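Local coordinates for protein methanosaeta concilii ACLY-B (Methanothrix soehngenii, PDB 6ZNW) that probably catalyses the citryl-CoA stages of ATP citrate lyase, forming acetyl-CoA and oxaloacetate from citrate and coenzyme A together with its partner subunit, at residues I162-Y167 with A185-S190; I225-C230 with P254-V259. All coordinates share one frame; numbering follows the deposited sequence.

Contact 1. Residues I162-Y167 with A185-S190; sequences IASKLY and AFNIIS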
ATOM      1  N   ILE B 162      28.732  43.544 -16.226  1.00 79.11           N
ATOM      2  CA  ILE B 162      28.059  44.681 -16.838  1.00 80.22           C
ATOM      3  C   ILE B 162      28.697  46.009 -16.396  1.00 81.21           C
ATOM      4  O   ILE B 162      29.057  46.826 -17.250  1.00 81.64           O
ATOM      5  CB  ILE B 162      26.530  44.596 -16.583  1.00 81.02           C
ATOM      6  CG1 ILE B 162      25.916  43.448 -17.413  1.00 82.36           C
ATOM      7  CG2 ILE B 162      25.826  45.918 -16.866  1.00 81.28           C
ATOM      8  CD1 ILE B 162      24.572  43.004 -16.950  1.00 84.44           C
ATOM      9  N   ALA B 163      28.935  46.185 -15.081  1.00 81.04           N
ATOM     10  CA  ALA B 163      29.554  47.400 -14.542  1.00 80.95           C
ATOM     11  C   ALA B 163      30.940  47.638 -15.132  1.00 81.90           C
ATOM     12  O   ALA B 163      31.305  48.788 -15.396  1.00 82.95           O
ATOM     13  CB  ALA B 163      29.630  47.334 -13.023  1.00 80.44           C
ATOM     14  N   SER B 164      31.710  46.560 -15.363  1.00 81.32           N
ATOM     15  CA  SER B 164      33.039  46.672 -15.946  1.00 81.22           C
ATOM     16  C   SER B 164      33.054  46.538 -17.471  1.00 82.12           C
ATOM     17  O   SER B 164      34.137  46.466 -18.036  1.00 82.60           O
ATOM     18  CB  SER B 164      33.999  45.663 -15.324  1.00 81.44           C
ATOM     19  OG  SER B 164      34.387  46.058 -14.021  1.00 82.60           O
ATOM     20  N   LYS B 165      31.881  46.510 -18.135  1.00 82.28           N
ATOM     21  CA  LYS B 165      31.735  46.422 -19.595  1.00 82.82           C
ATOM     22  C   LYS B 165      32.535  45.277 -20.228  1.00 82.22           C
ATOM     23  O   LYS B 165      33.088  45.441 -21.309  1.00 82.24           O
ATOM     24  CB  LYS B 165      32.058  47.771 -20.276  1.00 85.63           C
ATOM     25  CG  LYS B 165      31.138  48.906 -19.833  1.00 92.03           C
ATOM     26  CD  LYS B 165      31.362  50.191 -20.626  1.00 98.51           C
ATOM     27  CE  LYS B 165      30.540  51.312 -20.044  1.00104.03           C
ATOM     28  NZ  LYS B 165      31.006  51.686 -18.679  1.00107.44           N
ATOM     29  N   LEU B 166      32.554  44.105 -19.572  1.00 81.60           N
ATOM     30  CA  LEU B 166      33.292  42.925 -20.032  1.00 81.19           C
ATOM     31  C   LEU B 166      32.572  42.079 -21.100  1.00 81.84           C
ATOM     32  O   LEU B 166      33.121  41.072 -21.543  1.00 81.83           O
ATOM     33  CB  LEU B 166      33.684  42.068 -18.830  1.00 80.49           C
ATOM     34  CG  LEU B 166      34.621  42.778 -17.854  1.00 81.02           C
ATOM     35  CD1 LEU B 166      34.725  42.034 -16.533  1.00 80.93           C
ATOM     36  CD2 LEU B 166      35.996  43.001 -18.476  1.00 81.17           C
ATOM     37  N   TYR B 167      31.366  42.494 -21.519  1.00 82.24           N
ATOM     38  CA  TYR B 167      30.582  41.852 -22.583  1.00 83.76           C
ATOM     39  C   TYR B 167      31.010  42.328 -24.004  1.00 85.92           C
ATOM     40  O   TYR B 167      30.478  41.830 -25.001  1.00 86.20           O
ATOM     41  CB  TYR B 167      29.084  42.118 -22.373  1.00 83.80           C
ATOM     42  CG  TYR B 167      28.757  43.573 -22.100  1.00 84.94           C
ATOM     43  CD1 TYR B 167      28.552  44.472 -23.144  1.00 85.78           C
ATOM     44  CD2 TYR B 167      28.657  44.053 -20.800  1.00 86.15           C
ATOM     45  CE1 TYR B 167      28.245  45.806 -22.899  1.00 86.80           C
ATOM     46  CE2 TYR B 167      28.344  45.383 -20.543  1.00 87.33           C
ATOM     47  CZ  TYR B 167      28.149  46.262 -21.595  1.00 88.11           C
ATOM     48  OH  TYR B 167      27.830  47.573 -21.324  1.00 89.63           O
ATOM     49  N   ALA B 185      41.476  44.845 -11.459  1.00 81.94           N
ATOM     50  CA  ALA B 185      42.104  45.472 -12.614  1.00 83.12           C
ATOM     51  C   ALA B 185      41.125  45.661 -13.750  1.00 84.04           C
ATOM     52  O   ALA B 185      41.162  46.707 -14.384  1.00 84.90           O
ATOM     53  CB  ALA B 185      43.299  44.666 -13.083  1.00 83.30           C
ATOM     54  N   PHE B 186      40.218  44.702 -13.984  1.00 83.98           N
ATOM     55  CA  PHE B 186      39.173  44.820 -15.008  1.00 84.92           C
ATOM     56  C   PHE B 186      38.323  46.086 -14.760  1.00 85.54           C
ATOM     57  O   PHE B 186      38.047  46.835 -15.694  1.00 85.77           O
ATOM     58  CB  PHE B 186      38.272  43.560 -15.021  1.00 85.04           C
ATOM     59  CG  PHE B 186      38.870  42.320 -15.662  1.00 85.80           C
ATOM     60  CD1 PHE B 186      40.015  42.403 -16.443  1.00 86.23           C
ATOM     61  CD2 PHE B 186      38.290  41.073 -15.475  1.00 86.47           C
ATOM     62  CE1 PHE B 186      40.567  41.267 -17.018  1.00 86.77           C
ATOM     63  CE2 PHE B 186      38.850  39.938 -16.053  1.00 87.16           C
ATOM     64  CZ  PHE B 186      39.979  40.046 -16.830  1.00 86.68           C
ATOM     65  N   ASN B 187      38.012  46.361 -13.484  1.00 85.68           N
ATOM     66  CA  ASN B 187      37.286  47.554 -13.065  1.00 87.21           C
ATOM     67  C   ASN B 187      38.124  48.846 -13.276  1.00 89.63           C
ATOM     68  O   ASN B 187      37.603  49.837 -13.792  1.00 90.25           O
ATOM     69  CB  ASN B 187      36.857  47.415 -11.605  1.00 88.12           C
ATOM     70  CG  ASN B 187      36.248  48.659 -11.014  1.00 91.56           C
ATOM     71  OD1 ASN B 187      36.903  49.378 -10.237  1.00 93.02           O
ATOM     72  ND2 ASN B 187      34.997  48.954 -11.390  1.00 91.28           N
ATOM     73  N   ILE B 188      39.405  48.834 -12.852  1.00 90.21           N
ATOM     74  CA  ILE B 188      40.312  49.960 -12.980  1.00 91.34           C
ATOM     75  C   ILE B 188      40.469  50.339 -14.461  1.00 92.96           C
ATOM     76  O   ILE B 188      40.282  51.498 -14.822  1.00 93.98           O
ATOM     77  CB  ILE B 188      41.682  49.606 -12.324  1.00 91.83           C
ATOM     78  CG1 ILE B 188      41.552  49.437 -10.799  1.00 92.35           C
ATOM     79  CG2 ILE B 188      42.774  50.633 -12.694  1.00 92.67           C
ATOM     80  CD1 ILE B 188      42.756  48.878 -10.147  1.00 93.14           C
ATOM     81  N   ILE B 189      40.785  49.355 -15.317  1.00 93.05           N
ATOM     82  CA  ILE B 189      41.013  49.528 -16.751  1.00 93.61           C
ATOM     83  C   ILE B 189      39.754  50.018 -17.502  1.00 94.82           C
ATOM     84  O   ILE B 189      39.864  50.903 -18.352  1.00 95.54           O
ATOM     85  CB  ILE B 189      41.609  48.215 -17.324  1.00 93.60           C
ATOM     86  CG1 ILE B 189      43.083  48.066 -16.874  1.00 94.29           C
ATOM     87  CG2 ILE B 189      41.491  48.140 -18.844  1.00 94.04           C
ATOM     88  CD1 ILE B 189      43.593  46.682 -16.852  1.00 94.95           C
ATOM     89  N   SER B 190      38.573  49.495 -17.157  1.00 94.89           N
ATOM     90  CA  SER B 190      37.310  49.901 -17.783  1.00 95.80           C
ATOM     91  C   SER B 190      36.978  51.379 -17.513  1.00 96.84           C
ATOM     92  O   SER B 190      36.311  52.022 -18.326  1.00 96.91           O
ATOM     93  CB  SER B 190      36.166  49.017 -17.281  1.00 96.01           C
ATOM     94  OG  SER B 190      34.909  49.476 -17.741  1.00 97.36           O
TER
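Leu166 meets Phe186 where the turn after helix 158-163 passes helix 179-192, their side chains crossing at about a right angle. From Leu166 CB the chain runs to CG, anti to the carbonyl carbon (chi1 -62°), which turns the branch to helix 179-192; both methyls then land on Phe186, each also nearing its CB. Leu166 CD1 lies 3.8 Å from Phe186 CD2, an oblique approach to the ring, while Leu166 CD2 is 4.1 Å from Phe186 CG, at the ring's root. With an alanine in place of Leu166 both methyls are gone, and a gap beside the base of the Phe186 ring is likely to open. Ser164 brings OG to 3.4 Å from Asn187 CA; this hydroxyl is buried without a polar partner. Ser190 OG instead gives a weak hydrogen bond to Ser164 O (3.1 Å). The turn is a Schellman motif: Lys165, at positive phi (51°), is its C-prime residue, with Lys165 N bonded to Ile162 O (3.0 Å) and Leu166 N to the carbonyl of the residue before Ile162. Asn187 touches Ile342 of a neighbouring citrate lyase chain. Within the CoA-ligase region that holds 185-190, Leu166 and Phe186 both pack on Met144 of strand 143-145 and Ile196 of strand 196-201.

Contact 2. Residues I225-C230 with P254-V259; sequences IKMIAC and PLVAWV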
ATOM      1  N   ILE B 225      44.652  44.673 -29.972  1.00106.37           N
ATOM      2  CA  ILE B 225      45.282  45.213 -28.770  1.00106.36           C
ATOM      3  C   ILE B 225      46.297  46.303 -29.150  1.00107.01           C
ATOM      4  O   ILE B 225      47.209  46.062 -29.949  1.00107.58           O
ATOM      5  CB  ILE B 225      45.936  44.061 -27.946  1.00106.14           C
ATOM      6  CG1 ILE B 225      44.859  43.177 -27.293  1.00106.45           C
ATOM      7  CG2 ILE B 225      46.912  44.587 -26.898  1.00106.35           C
ATOM      8  CD1 ILE B 225      45.310  41.826 -26.871  1.00107.17           C
ATOM      9  N   LYS B 226      46.118  47.508 -28.595  1.00106.71           N
ATOM     10  CA  LYS B 226      47.019  48.653 -28.820  1.00106.82           C
ATOM     11  C   LYS B 226      47.781  49.055 -27.528  1.00106.24           C
ATOM     12  O   LYS B 226      48.643  49.928 -27.572  1.00106.68           O
ATOM     13  CB  LYS B 226      46.219  49.881 -29.308  1.00108.91           C
ATOM     14  CG  LYS B 226      45.093  49.583 -30.303  1.00112.87           C
ATOM     15  CD  LYS B 226      45.630  49.211 -31.680  1.00117.06           C
ATOM     16  CE  LYS B 226      44.538  49.102 -32.714  1.00120.34           C
ATOM     17  NZ  LYS B 226      43.325  48.435 -32.175  1.00122.45           N
ATOM     18  N   MET B 227      47.457  48.427 -26.393  1.00105.15           N
ATOM     19  CA  MET B 227      47.983  48.769 -25.089  1.00104.66           C
ATOM     20  C   MET B 227      48.192  47.507 -24.264  1.00103.39           C
ATOM     21  O   MET B 227      47.278  46.692 -24.187  1.00103.91           O
ATOM     22  CB  MET B 227      46.879  49.577 -24.386  1.00105.74           C
ATOM     23  CG  MET B 227      47.377  50.702 -23.547  1.00107.19           C
ATOM     24  SD  MET B 227      45.957  51.455 -22.722  1.00102.86           S
ATOM     25  CE  MET B 227      46.579  51.509 -21.090  1.00 96.97           C
ATOM     26  N   ILE B 228      49.344  47.363 -23.602  1.00101.60           N
ATOM     27  CA  ILE B 228      49.579  46.219 -22.718  1.00100.70           C
ATOM     28  C   ILE B 228      49.683  46.702 -21.253  1.00100.37           C
ATOM     29  O   ILE B 228      50.251  47.758 -21.001  1.00100.35           O
ATOM     30  CB  ILE B 228      50.763  45.326 -23.169  1.00100.27           C
ATOM     31  CG1 ILE B 228      50.648  44.978 -24.649  1.00101.05           C
ATOM     32  CG2 ILE B 228      50.857  44.045 -22.346  1.00100.47           C
ATOM     33  CD1 ILE B 228      51.937  44.430 -25.249  1.00102.10           C
ATOM     34  N   ALA B 229      49.067  45.980 -20.305  1.00 99.59           N
ATOM     35  CA  ALA B 229      49.107  46.348 -18.891  1.00 99.47           C
ATOM     36  C   ALA B 229      49.376  45.109 -18.062  1.00 99.48           C
ATOM     37  O   ALA B 229      48.814  44.058 -18.359  1.00 99.36           O
ATOM     38  CB  ALA B 229      47.783  46.972 -18.473  1.00 99.41           C
ATOM     39  N   CYS B 230      50.241  45.206 -17.048  1.00 99.79           N
ATOM     40  CA  CYS B 230      50.514  44.050 -16.208  1.00100.82           C
ATOM     41  C   CYS B 230      50.764  44.413 -14.754  1.00101.12           C
ATOM     42  O   CYS B 230      51.257  45.498 -14.441  1.00101.56           O
ATOM     43  CB  CYS B 230      51.622  43.168 -16.782  1.00102.11           C
ATOM     44  SG  CYS B 230      53.305  43.754 -16.474  1.00107.13           S
ATOM     45  N   PRO B 254      52.835  50.271 -26.066  1.00119.19           N
ATOM     46  CA  PRO B 254      53.096  50.836 -24.728  1.00118.29           C
ATOM     47  C   PRO B 254      52.633  49.901 -23.612  1.00116.50           C
ATOM     48  O   PRO B 254      51.526  49.369 -23.665  1.00116.25           O
ATOM     49  CB  PRO B 254      52.350  52.176 -24.745  1.00119.50           C
ATOM     50  CG  PRO B 254      51.302  52.021 -25.794  1.00120.26           C
ATOM     51  CD  PRO B 254      51.879  51.097 -26.833  1.00118.78           C
ATOM     52  N   LEU B 255      53.521  49.651 -22.640  1.00115.07           N
ATOM     53  CA  LEU B 255      53.268  48.723 -21.541  1.00114.43           C
ATOM     54  C   LEU B 255      53.225  49.390 -20.157  1.00113.38           C
ATOM     55  O   LEU B 255      54.214  49.964 -19.723  1.00113.62           O
ATOM     56  CB  LEU B 255      54.313  47.586 -21.586  1.00114.59           C
ATOM     57  CG  LEU B 255      54.359  46.578 -20.438  1.00116.06           C
ATOM     58  CD1 LEU B 255      53.046  45.908 -20.205  1.00116.60           C
ATOM     59  CD2 LEU B 255      55.395  45.538 -20.707  1.00116.85           C
ATOM     60  N   VAL B 256      52.081  49.292 -19.466  1.00112.11           N
ATOM     61  CA  VAL B 256      51.907  49.799 -18.103  1.00111.26           C
ATOM     62  C   VAL B 256      52.302  48.654 -17.175  1.00110.08           C
ATOM     63  O   VAL B 256      51.819  47.544 -17.353  1.00109.78           O
ATOM     64  CB  VAL B 256      50.455  50.272 -17.816  1.00111.62           C
ATOM     65  CG1 VAL B 256      50.309  50.737 -16.371  1.00111.87           C
ATOM     66  CG2 VAL B 256      50.038  51.380 -18.777  1.00112.08           C
ATOM     67  N   ALA B 257      53.205  48.904 -16.221  1.00109.17           N
ATOM     68  CA  ALA B 257      53.666  47.843 -15.335  1.00108.59           C
ATOM     69  C   ALA B 257      53.809  48.264 -13.891  1.00107.92           C
ATOM     70  O   ALA B 257      54.341  49.332 -13.602  1.00108.22           O
ATOM     71  CB  ALA B 257      54.988  47.284 -15.841  1.00108.38           C
ATOM     72  N   TRP B 258      53.361  47.404 -12.977  1.00106.87           N
ATOM     73  CA  TRP B 258      53.547  47.640 -11.557  1.00106.34           C
ATOM     74  C   TRP B 258      53.807  46.334 -10.842  1.00105.10           C
ATOM     75  O   TRP B 258      53.137  45.351 -11.098  1.00104.54           O
ATOM     76  CB  TRP B 258      52.395  48.419 -10.907  1.00106.57           C
ATOM     77  CG  TRP B 258      52.621  48.662  -9.442  1.00107.19           C
ATOM     78  CD1 TRP B 258      51.994  48.036  -8.407  1.00108.10           C
ATOM     79  CD2 TRP B 258      53.632  49.500  -8.850  1.00107.35           C
ATOM     80  NE1 TRP B 258      52.515  48.466  -7.207  1.00108.42           N
ATOM     81  CE2 TRP B 258      53.517  49.371  -7.452  1.00108.11           C
ATOM     82  CE3 TRP B 258      54.615  50.364  -9.368  1.00107.92           C
ATOM     83  CZ2 TRP B 258      54.336  50.076  -6.566  1.00108.73           C
ATOM     84  CZ3 TRP B 258      55.429  51.060  -8.490  1.00108.44           C
ATOM     85  CH2 TRP B 258      55.295  50.907  -7.109  1.00108.71           C
ATOM     86  N   VAL B 259      54.818  46.321  -9.985  1.00104.64           N
ATOM     87  CA  VAL B 259      55.205  45.151  -9.220  1.00104.99           C
ATOM     88  C   VAL B 259      54.918  45.451  -7.756  1.00104.80           C
ATOM     89  O   VAL B 259      55.453  46.402  -7.190  1.00104.82           O
ATOM     90  CB  VAL B 259      56.684  44.749  -9.455  1.00106.11           C
ATOM     91  CG1 VAL B 259      57.068  43.558  -8.590  1.00107.01           C
ATOM     92  CG2 VAL B 259      56.956  44.451 -10.927  1.00106.46           C
TER
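Leu255 reaches Ile228 because its CG stands anti to the backbone N (chi1 173°) and chi2, 55°, swings CD1 across to the adjoining strand. There Leu255 CD1 lies 3.6 Å from Ile228 CG2, itself anti to its own backbone N, and the two side chains cross obliquely. Cys230 continues this face, with SG 4.0 Å from Ala257 CB. On the reverse face Ala229 CB faces Val256 CB, and the bent end of Met227 carries CE to 4.2 Å from Val256 CG2. The backbones run parallel, 6° apart, pairing Ile228 with Leu255, Ala229 with Val256 and Cys230 with Ala257. Four hydrogen bonds form the ladder: Ile228 N to Pro254 O (3.0 Å, nearly straight), Val256 N to Ile228 O and Cys230 N to Val256 O (2.8 Å each), and Trp258 N to Cys230 O (3.2 Å). The other edge of strand 227-233 pairs with strand 172-176. Helix 239-247 connects the two strands in a beta-alpha-beta unit of the CoA-ligase region, succinyl-CoA synthetase clan. Helices 212-221, 287-296 and 308-321 pack on these side chains. The chemistry is consistent with a register fixed by the four bonded pairs, with mainly apolar side chains contributing on both faces.

Overall arrangement
Contacts 1 and 2 draw on the same six-stranded mixed sheet in different ways, with centres about 16 Å apart and nearest atoms about 5 Å apart without touching. Contact 2 is core: 8 of its 10 touching residues are buried, and it joins the sheet's last two strands, 227-233 and 255-260, with no other chain on its segments. Contact 1 is only partly buried, with 3 of 7, and sets a helix-ending turn against a helix, near another subunit. The chemistry follows: 409 Å² buried in all, with a four-bond backbone ladder, in contact 2, against 247 Å² in all, with one weak hydroxyl-to-carbonyl bond, in contact 1. Strand 172-176 lies between: Ile189 of helix 179-192 packs on it, and it pairs with strand 227-233.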